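Local coordinates for phage-related protein (Bordetella bronchiseptica RB50, PDB 3BJQ) that is probably a phage structural protein, a likely relative of the major capsid protein E family, at residues N138-T152 against M302-A315. Sequence-based numbering, arbitrary orientation.
Sequences NADHKVKLVGSARWT and MLAGYLIEDAGLPA
H141 bonds to G305 and R150 to P314 at either end of a short parallel β-ladder, in which strand 142-144 forms one margin, within the chain, of a six-stranded mixed sheet beside strand 305-309. H141 O accepts from L307 N, V143 N donates to L307 O, V143 O accepts from E309 N, and L145 N donates to E309 O.

H141 stands just before the strand, where its flat ring offers a nitrogen on two sides and a face. With CG beside the backbone N (chi1 -79°), ND1 reaches G305 O at 2.6 Å, almost straight (170°) and in the ring plane. NE2 bonds to S172 OG of helix 158-173, which fixes the ring's rotation, and M302 SE lies over one face, 4.4 Å from the centroid. The backbone of H141 passes over one face of the Y306 ring.

The extended chain of R150 runs alongside the 310-315 turn, CD 3.4 Å from L313 O. Guanidinium suits this place because its coplanar N-H groups reach three acceptors together: NE to L145 O, NH1 to P314 O at 2.9 Å, and NH2 to a water shared with L145 O and D310 OD2. L313 CD1 lies over one guanidinium face. A311's small methyl lies over one face of the W151 indole, 8° off the five-membered ring's normal, and A311 O accepts from W151 N. T152's short hydroxyl suits a close backbone acceptor: OG1 donates to L313 O at 2.7 Å.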
loop_
_atom_site.group_PDB
_atom_site.type_symbol
_atom_site.label_atom_id
_atom_site.label_comp_id
_atom_site.label_asym_id
_atom_site.label_seq_id
_atom_site.Cartn_x
_atom_site.Cartn_y
_atom_site.Cartn_z
ATOM N N ASN E 138 -5.572 53.964 -21.344
ATOM C CA ASN E 138 -5.162 55.125 -22.123
ATOM C C ASN E 138 -5.990 55.130 -23.417
ATOM O O ASN E 138 -6.600 54.126 -23.747
ATOM C CB ASN E 138 -3.629 55.173 -22.306
ATOM C CG ASN E 138 -3.109 54.221 -23.352
ATOM O OD1 ASN E 138 -3.838 53.783 -24.234
ATOM N ND2 ASN E 138 -1.810 53.919 -23.276
ATOM N N ALA E 139 -6.030 56.264 -24.117
ATOM C CA ALA E 139 -6.900 56.467 -25.276
ATOM C C ALA E 139 -6.655 55.480 -26.405
ATOM O O ALA E 139 -7.593 55.174 -27.135
ATOM C CB ALA E 139 -6.771 57.926 -25.800
ATOM N N ASP E 140 -5.424 54.985 -26.558
ATOM C CA ASP E 140 -5.126 53.983 -27.587
ATOM C C ASP E 140 -5.608 52.574 -27.213
ATOM O O ASP E 140 -5.550 51.663 -28.044
ATOM C CB ASP E 140 -3.616 53.926 -27.873
ATOM C CG ASP E 140 -3.079 55.197 -28.535
ATOM O OD1 ASP E 140 -3.799 56.218 -28.626
ATOM O OD2 ASP E 140 -1.906 55.167 -28.972
ATOM N N HIS E 141 -6.065 52.396 -25.974
ATOM C CA HIS E 141 -6.524 51.084 -25.461
ATOM C C HIS E 141 -8.007 51.027 -25.131
ATOM O O HIS E 141 -8.457 50.146 -24.401
ATOM C CB HIS E 141 -5.662 50.661 -24.264
ATOM C CG HIS E 141 -4.343 50.107 -24.685
ATOM N ND1 HIS E 141 -4.041 48.766 -24.604
ATOM C CD2 HIS E 141 -3.292 50.689 -25.304
ATOM C CE1 HIS E 141 -2.841 48.555 -25.113
ATOM N NE2 HIS E 141 -2.367 49.704 -25.549
ATOM N N LYS E 142 -8.784 51.936 -25.722
ATOM C CA LYS E 142 -10.228 51.899 -25.556
ATOM C C LYS E 142 -10.940 52.629 -26.678
ATOM O O LYS E 142 -10.348 53.507 -27.331
ATOM C CB LYS E 142 -10.626 52.493 -24.213
ATOM C CG LYS E 142 -10.130 53.908 -24.011
ATOM C CD LYS E 142 -10.698 54.539 -22.722
ATOM C CE LYS E 142 -10.035 55.878 -22.474
ATOM N NZ LYS E 142 -10.238 56.384 -21.103
ATOM N N VAL E 143 -12.202 52.240 -26.901
ATOM C CA VAL E 143 -13.099 52.930 -27.816
ATOM C C VAL E 143 -14.495 52.884 -27.207
ATOM O O VAL E 143 -14.781 52.054 -26.345
ATOM C CB VAL E 143 -13.076 52.288 -29.231
ATOM C CG1 VAL E 143 -13.888 51.012 -29.269
ATOM C CG2 VAL E 143 -13.578 53.260 -30.266
ATOM N N LYS E 144 -15.335 53.825 -27.608
ATOM C CA LYS E 144 -16.712 53.882 -27.172
ATOM C C LYS E 144 -17.553 53.978 -28.423
ATOM O O LYS E 144 -17.502 54.974 -29.127
ATOM C CB LYS E 144 -16.939 55.102 -26.299
ATOM C CG LYS E 144 -18.237 55.076 -25.557
ATOM C CD LYS E 144 -18.282 56.189 -24.551
ATOM C CE LYS E 144 -19.584 56.170 -23.797
ATOM N NZ LYS E 144 -19.631 57.268 -22.807
ATOM N N LEU E 145 -18.313 52.922 -28.704
ATOM C CA LEU E 145 -19.055 52.827 -29.940
ATOM C C LEU E 145 -20.346 53.590 -29.786
ATOM O O LEU E 145 -21.056 53.389 -28.825
ATOM C CB LEU E 145 -19.287 51.358 -30.295
ATOM C CG LEU E 145 -18.005 50.524 -30.468
ATOM C CD1 LEU E 145 -18.365 49.119 -30.908
ATOM C CD2 LEU E 145 -17.019 51.181 -31.446
ATOM N N VAL E 146 -20.615 54.477 -30.745
ATOM C CA VAL E 146 -21.782 55.353 -30.747
ATOM C C VAL E 146 -22.603 55.117 -32.015
ATOM O O VAL E 146 -22.048 54.864 -33.097
ATOM C CB VAL E 146 -21.338 56.833 -30.724
ATOM C CG1 VAL E 146 -22.530 57.765 -30.879
ATOM C CG2 VAL E 146 -20.569 57.146 -29.454
ATOM N N GLY E 147 -23.924 55.155 -31.872
ATOM C CA GLY E 147 -24.820 55.069 -33.014
ATOM C C GLY E 147 -24.595 53.843 -33.862
ATOM O O GLY E 147 -24.549 52.737 -33.344
ATOM N N SER E 148 -24.421 54.054 -35.163
ATOM C CA SER E 148 -24.280 52.964 -36.135
ATOM C C SER E 148 -22.961 52.177 -36.054
ATOM O O SER E 148 -22.780 51.199 -36.795
ATOM C CB SER E 148 -24.458 53.537 -37.547
ATOM O OG SER E 148 -23.466 54.529 -37.803
ATOM N N ALA E 149 -22.046 52.606 -35.181
ATOM C CA ALA E 149 -20.802 51.885 -34.929
ATOM C C ALA E 149 -21.044 50.766 -33.934
ATOM O O ALA E 149 -20.232 49.847 -33.837
ATOM C CB ALA E 149 -19.712 52.825 -34.412
ATOM N N ARG E 150 -22.161 50.843 -33.200
ATOM C CA ARG E 150 -22.543 49.790 -32.262
ATOM C C ARG E 150 -22.943 48.538 -33.030
ATOM O O ARG E 150 -23.561 48.629 -34.097
ATOM C CB ARG E 150 -23.688 50.229 -31.348
ATOM C CG ARG E 150 -23.324 51.374 -30.460
ATOM C CD ARG E 150 -24.534 51.886 -29.730
ATOM N NE ARG E 150 -24.144 52.895 -28.757
ATOM C CZ ARG E 150 -24.980 53.563 -27.975
ATOM N NH1 ARG E 150 -26.281 53.348 -28.044
ATOM N NH2 ARG E 150 -24.498 54.453 -27.119
ATOM N N TRP E 151 -22.610 47.378 -32.458
ATOM C CA TRP E 151 -22.693 46.085 -33.155
ATOM C C TRP E 151 -24.105 45.628 -33.495
ATOM O O TRP E 151 -24.282 44.676 -34.264
ATOM C CB TRP E 151 -21.981 45.012 -32.321
ATOM C CG TRP E 151 -20.488 45.192 -32.234
ATOM C CD1 TRP E 151 -19.765 46.308 -32.560
ATOM C CD2 TRP E 151 -19.542 44.239 -31.738
ATOM N NE1 TRP E 151 -18.434 46.084 -32.353
ATOM C CE2 TRP E 151 -18.267 44.835 -31.821
ATOM C CE3 TRP E 151 -19.648 42.931 -31.251
ATOM C CZ2 TRP E 151 -17.113 44.175 -31.444
ATOM C CZ3 TRP E 151 -18.488 42.265 -30.877
ATOM C CH2 TRP E 151 -17.237 42.888 -30.990
ATOM N N THR E 152 -25.086 46.267 -32.867
ATOM C CA THR E 152 -26.497 46.065 -33.157
ATOM C C THR E 152 -26.892 46.680 -34.510
ATOM O O THR E 152 -27.916 46.312 -35.086
ATOM C CB THR E 152 -27.357 46.694 -32.064
ATOM O OG1 THR E 152 -26.905 48.025 -31.832
ATOM C CG2 THR E 152 -27.238 45.890 -30.763
HETATM N N MSE E 302 -2.247 47.260 -17.897
HETATM C CA MSE E 302 -3.212 47.956 -18.763
HETATM C C MSE E 302 -2.917 47.785 -20.246
HETATM O O MSE E 302 -3.823 47.578 -21.043
HETATM C CB MSE E 302 -3.280 49.440 -18.407
HETATM C CG MSE E 302 -4.235 50.261 -19.293
HETATM SE SE MSE E 302 -3.374 50.937 -20.880
HETATM C CE MSE E 302 -2.141 52.172 -19.887
ATOM N N LEU E 303 -1.652 47.838 -20.626
ATOM C CA LEU E 303 -1.311 47.726 -22.028
ATOM C C LEU E 303 -1.625 46.350 -22.601
ATOM O O LEU E 303 -1.583 46.172 -23.811
ATOM C CB LEU E 303 0.177 48.025 -22.263
ATOM C CG LEU E 303 0.634 49.462 -22.112
ATOM C CD1 LEU E 303 2.189 49.481 -22.255
ATOM C CD2 LEU E 303 -0.026 50.373 -23.137
ATOM N N ALA E 304 -1.880 45.372 -21.737
ATOM C CA ALA E 304 -2.273 44.046 -22.193
ATOM C C ALA E 304 -3.802 43.921 -22.314
ATOM O O ALA E 304 -4.292 42.838 -22.591
ATOM C CB ALA E 304 -1.717 42.959 -21.279
ATOM N N GLY E 305 -4.520 45.035 -22.125
ATOM C CA GLY E 305 -5.973 45.076 -22.208
ATOM C C GLY E 305 -6.492 46.142 -23.158
ATOM O O GLY E 305 -5.790 47.110 -23.504
ATOM N N TYR E 306 -7.731 45.957 -23.593
ATOM C CA TYR E 306 -8.378 46.880 -24.509
ATOM C C TYR E 306 -9.894 46.849 -24.286
ATOM O O TYR E 306 -10.495 45.787 -24.335
ATOM C CB TYR E 306 -8.034 46.483 -25.941
ATOM C CG TYR E 306 -8.445 47.503 -26.994
ATOM C CD1 TYR E 306 -9.754 47.556 -27.462
ATOM C CD2 TYR E 306 -7.519 48.386 -27.533
ATOM C CE1 TYR E 306 -10.133 48.467 -28.410
ATOM C CE2 TYR E 306 -7.881 49.301 -28.494
ATOM C CZ TYR E 306 -9.195 49.338 -28.934
ATOM O OH TYR E 306 -9.591 50.236 -29.887
ATOM N N LEU E 307 -10.499 48.008 -24.060
ATOM C CA LEU E 307 -11.929 48.094 -23.820
ATOM C C LEU E 307 -12.715 48.703 -24.996
ATOM O O LEU E 307 -12.386 49.797 -25.485
ATOM C CB LEU E 307 -12.161 48.926 -22.574
ATOM C CG LEU E 307 -13.603 49.162 -22.123
ATOM C CD1 LEU E 307 -14.325 47.847 -21.751
ATOM C CD2 LEU E 307 -13.558 50.159 -20.991
ATOM N N ILE E 308 -13.763 47.994 -25.423
ATOM C CA ILE E 308 -14.687 48.464 -26.461
ATOM C C ILE E 308 -16.034 48.669 -25.774
ATOM O O ILE E 308 -16.812 47.733 -25.646
ATOM C CB ILE E 308 -14.854 47.421 -27.593
ATOM C CG1 ILE E 308 -13.524 47.139 -28.281
ATOM C CG2 ILE E 308 -15.880 47.891 -28.640
ATOM C CD1 ILE E 308 -13.597 45.988 -29.281
ATOM N N GLU E 309 -16.318 49.900 -25.349
ATOM C CA GLU E 309 -17.564 50.180 -24.642
ATOM C C GLU E 309 -18.782 50.248 -25.571
ATOM O O GLU E 309 -18.697 50.748 -26.691
ATOM C CB GLU E 309 -17.513 51.526 -23.928
ATOM C CG GLU E 309 -16.478 51.730 -22.878
ATOM C CD GLU E 309 -16.687 53.074 -22.177
ATOM O OE1 GLU E 309 -17.578 53.141 -21.297
ATOM O OE2 GLU E 309 -15.975 54.051 -22.523
ATOM N N ASP E 310 -19.914 49.761 -25.062
ATOM C CA ASP E 310 -21.235 49.907 -25.688
ATOM C C ASP E 310 -21.498 49.157 -26.995
ATOM O O ASP E 310 -22.475 49.449 -27.693
ATOM C CB ASP E 310 -21.590 51.391 -25.794
ATOM C CG ASP E 310 -21.640 52.061 -24.422
ATOM O OD1 ASP E 310 -21.777 51.315 -23.426
ATOM O OD2 ASP E 310 -21.528 53.304 -24.354
ATOM N N ALA E 311 -20.667 48.166 -27.301
ATOM C CA ALA E 311 -20.858 47.363 -28.502
ATOM C C ALA E 311 -22.289 46.816 -28.593
ATOM O O ALA E 311 -22.916 46.853 -29.644
ATOM C CB ALA E 311 -19.853 46.228 -28.538
ATOM N N GLY E 312 -22.826 46.360 -27.472
ATOM C CA GLY E 312 -24.121 45.704 -27.467
ATOM C C GLY E 312 -25.344 46.557 -27.235
ATOM O O GLY E 312 -26.433 46.015 -27.104
ATOM N N LEU E 313 -25.178 47.875 -27.167
ATOM C CA LEU E 313 -26.312 48.787 -26.983
ATOM C C LEU E 313 -27.019 49.048 -28.328
ATOM O O LEU E 313 -26.380 49.023 -29.386
ATOM C CB LEU E 313 -25.865 50.129 -26.381
ATOM C CG LEU E 313 -25.517 50.255 -24.894
ATOM C CD1 LEU E 313 -25.071 51.673 -24.589
ATOM C CD2 LEU E 313 -26.689 49.837 -23.974
ATOM N N PRO E 314 -28.342 49.299 -28.294
ATOM C CA PRO E 314 -29.083 49.613 -29.514
ATOM C C PRO E 314 -28.473 50.786 -30.255
ATOM O O PRO E 314 -28.049 51.748 -29.614
ATOM C CB PRO E 314 -30.478 49.985 -28.997
ATOM C CG PRO E 314 -30.600 49.287 -27.712
ATOM C CD PRO E 314 -29.225 49.296 -27.111
ATOM N N ALA E 315 -28.419 50.700 -31.585
ATOM C CA ALA E 315 -27.823 51.762 -32.419
ATOM C C ALA E 315 -28.679 53.021 -32.435
ATOM O O ALA E 315 -28.167 54.142 -32.381
ATOM C CB ALA E 315 -27.615 51.264 -33.839
HETATM O O HOH W 1 -13.911 53.611 -24.130
HETATM O O HOH W 2 -21.678 54.969 -26.700
#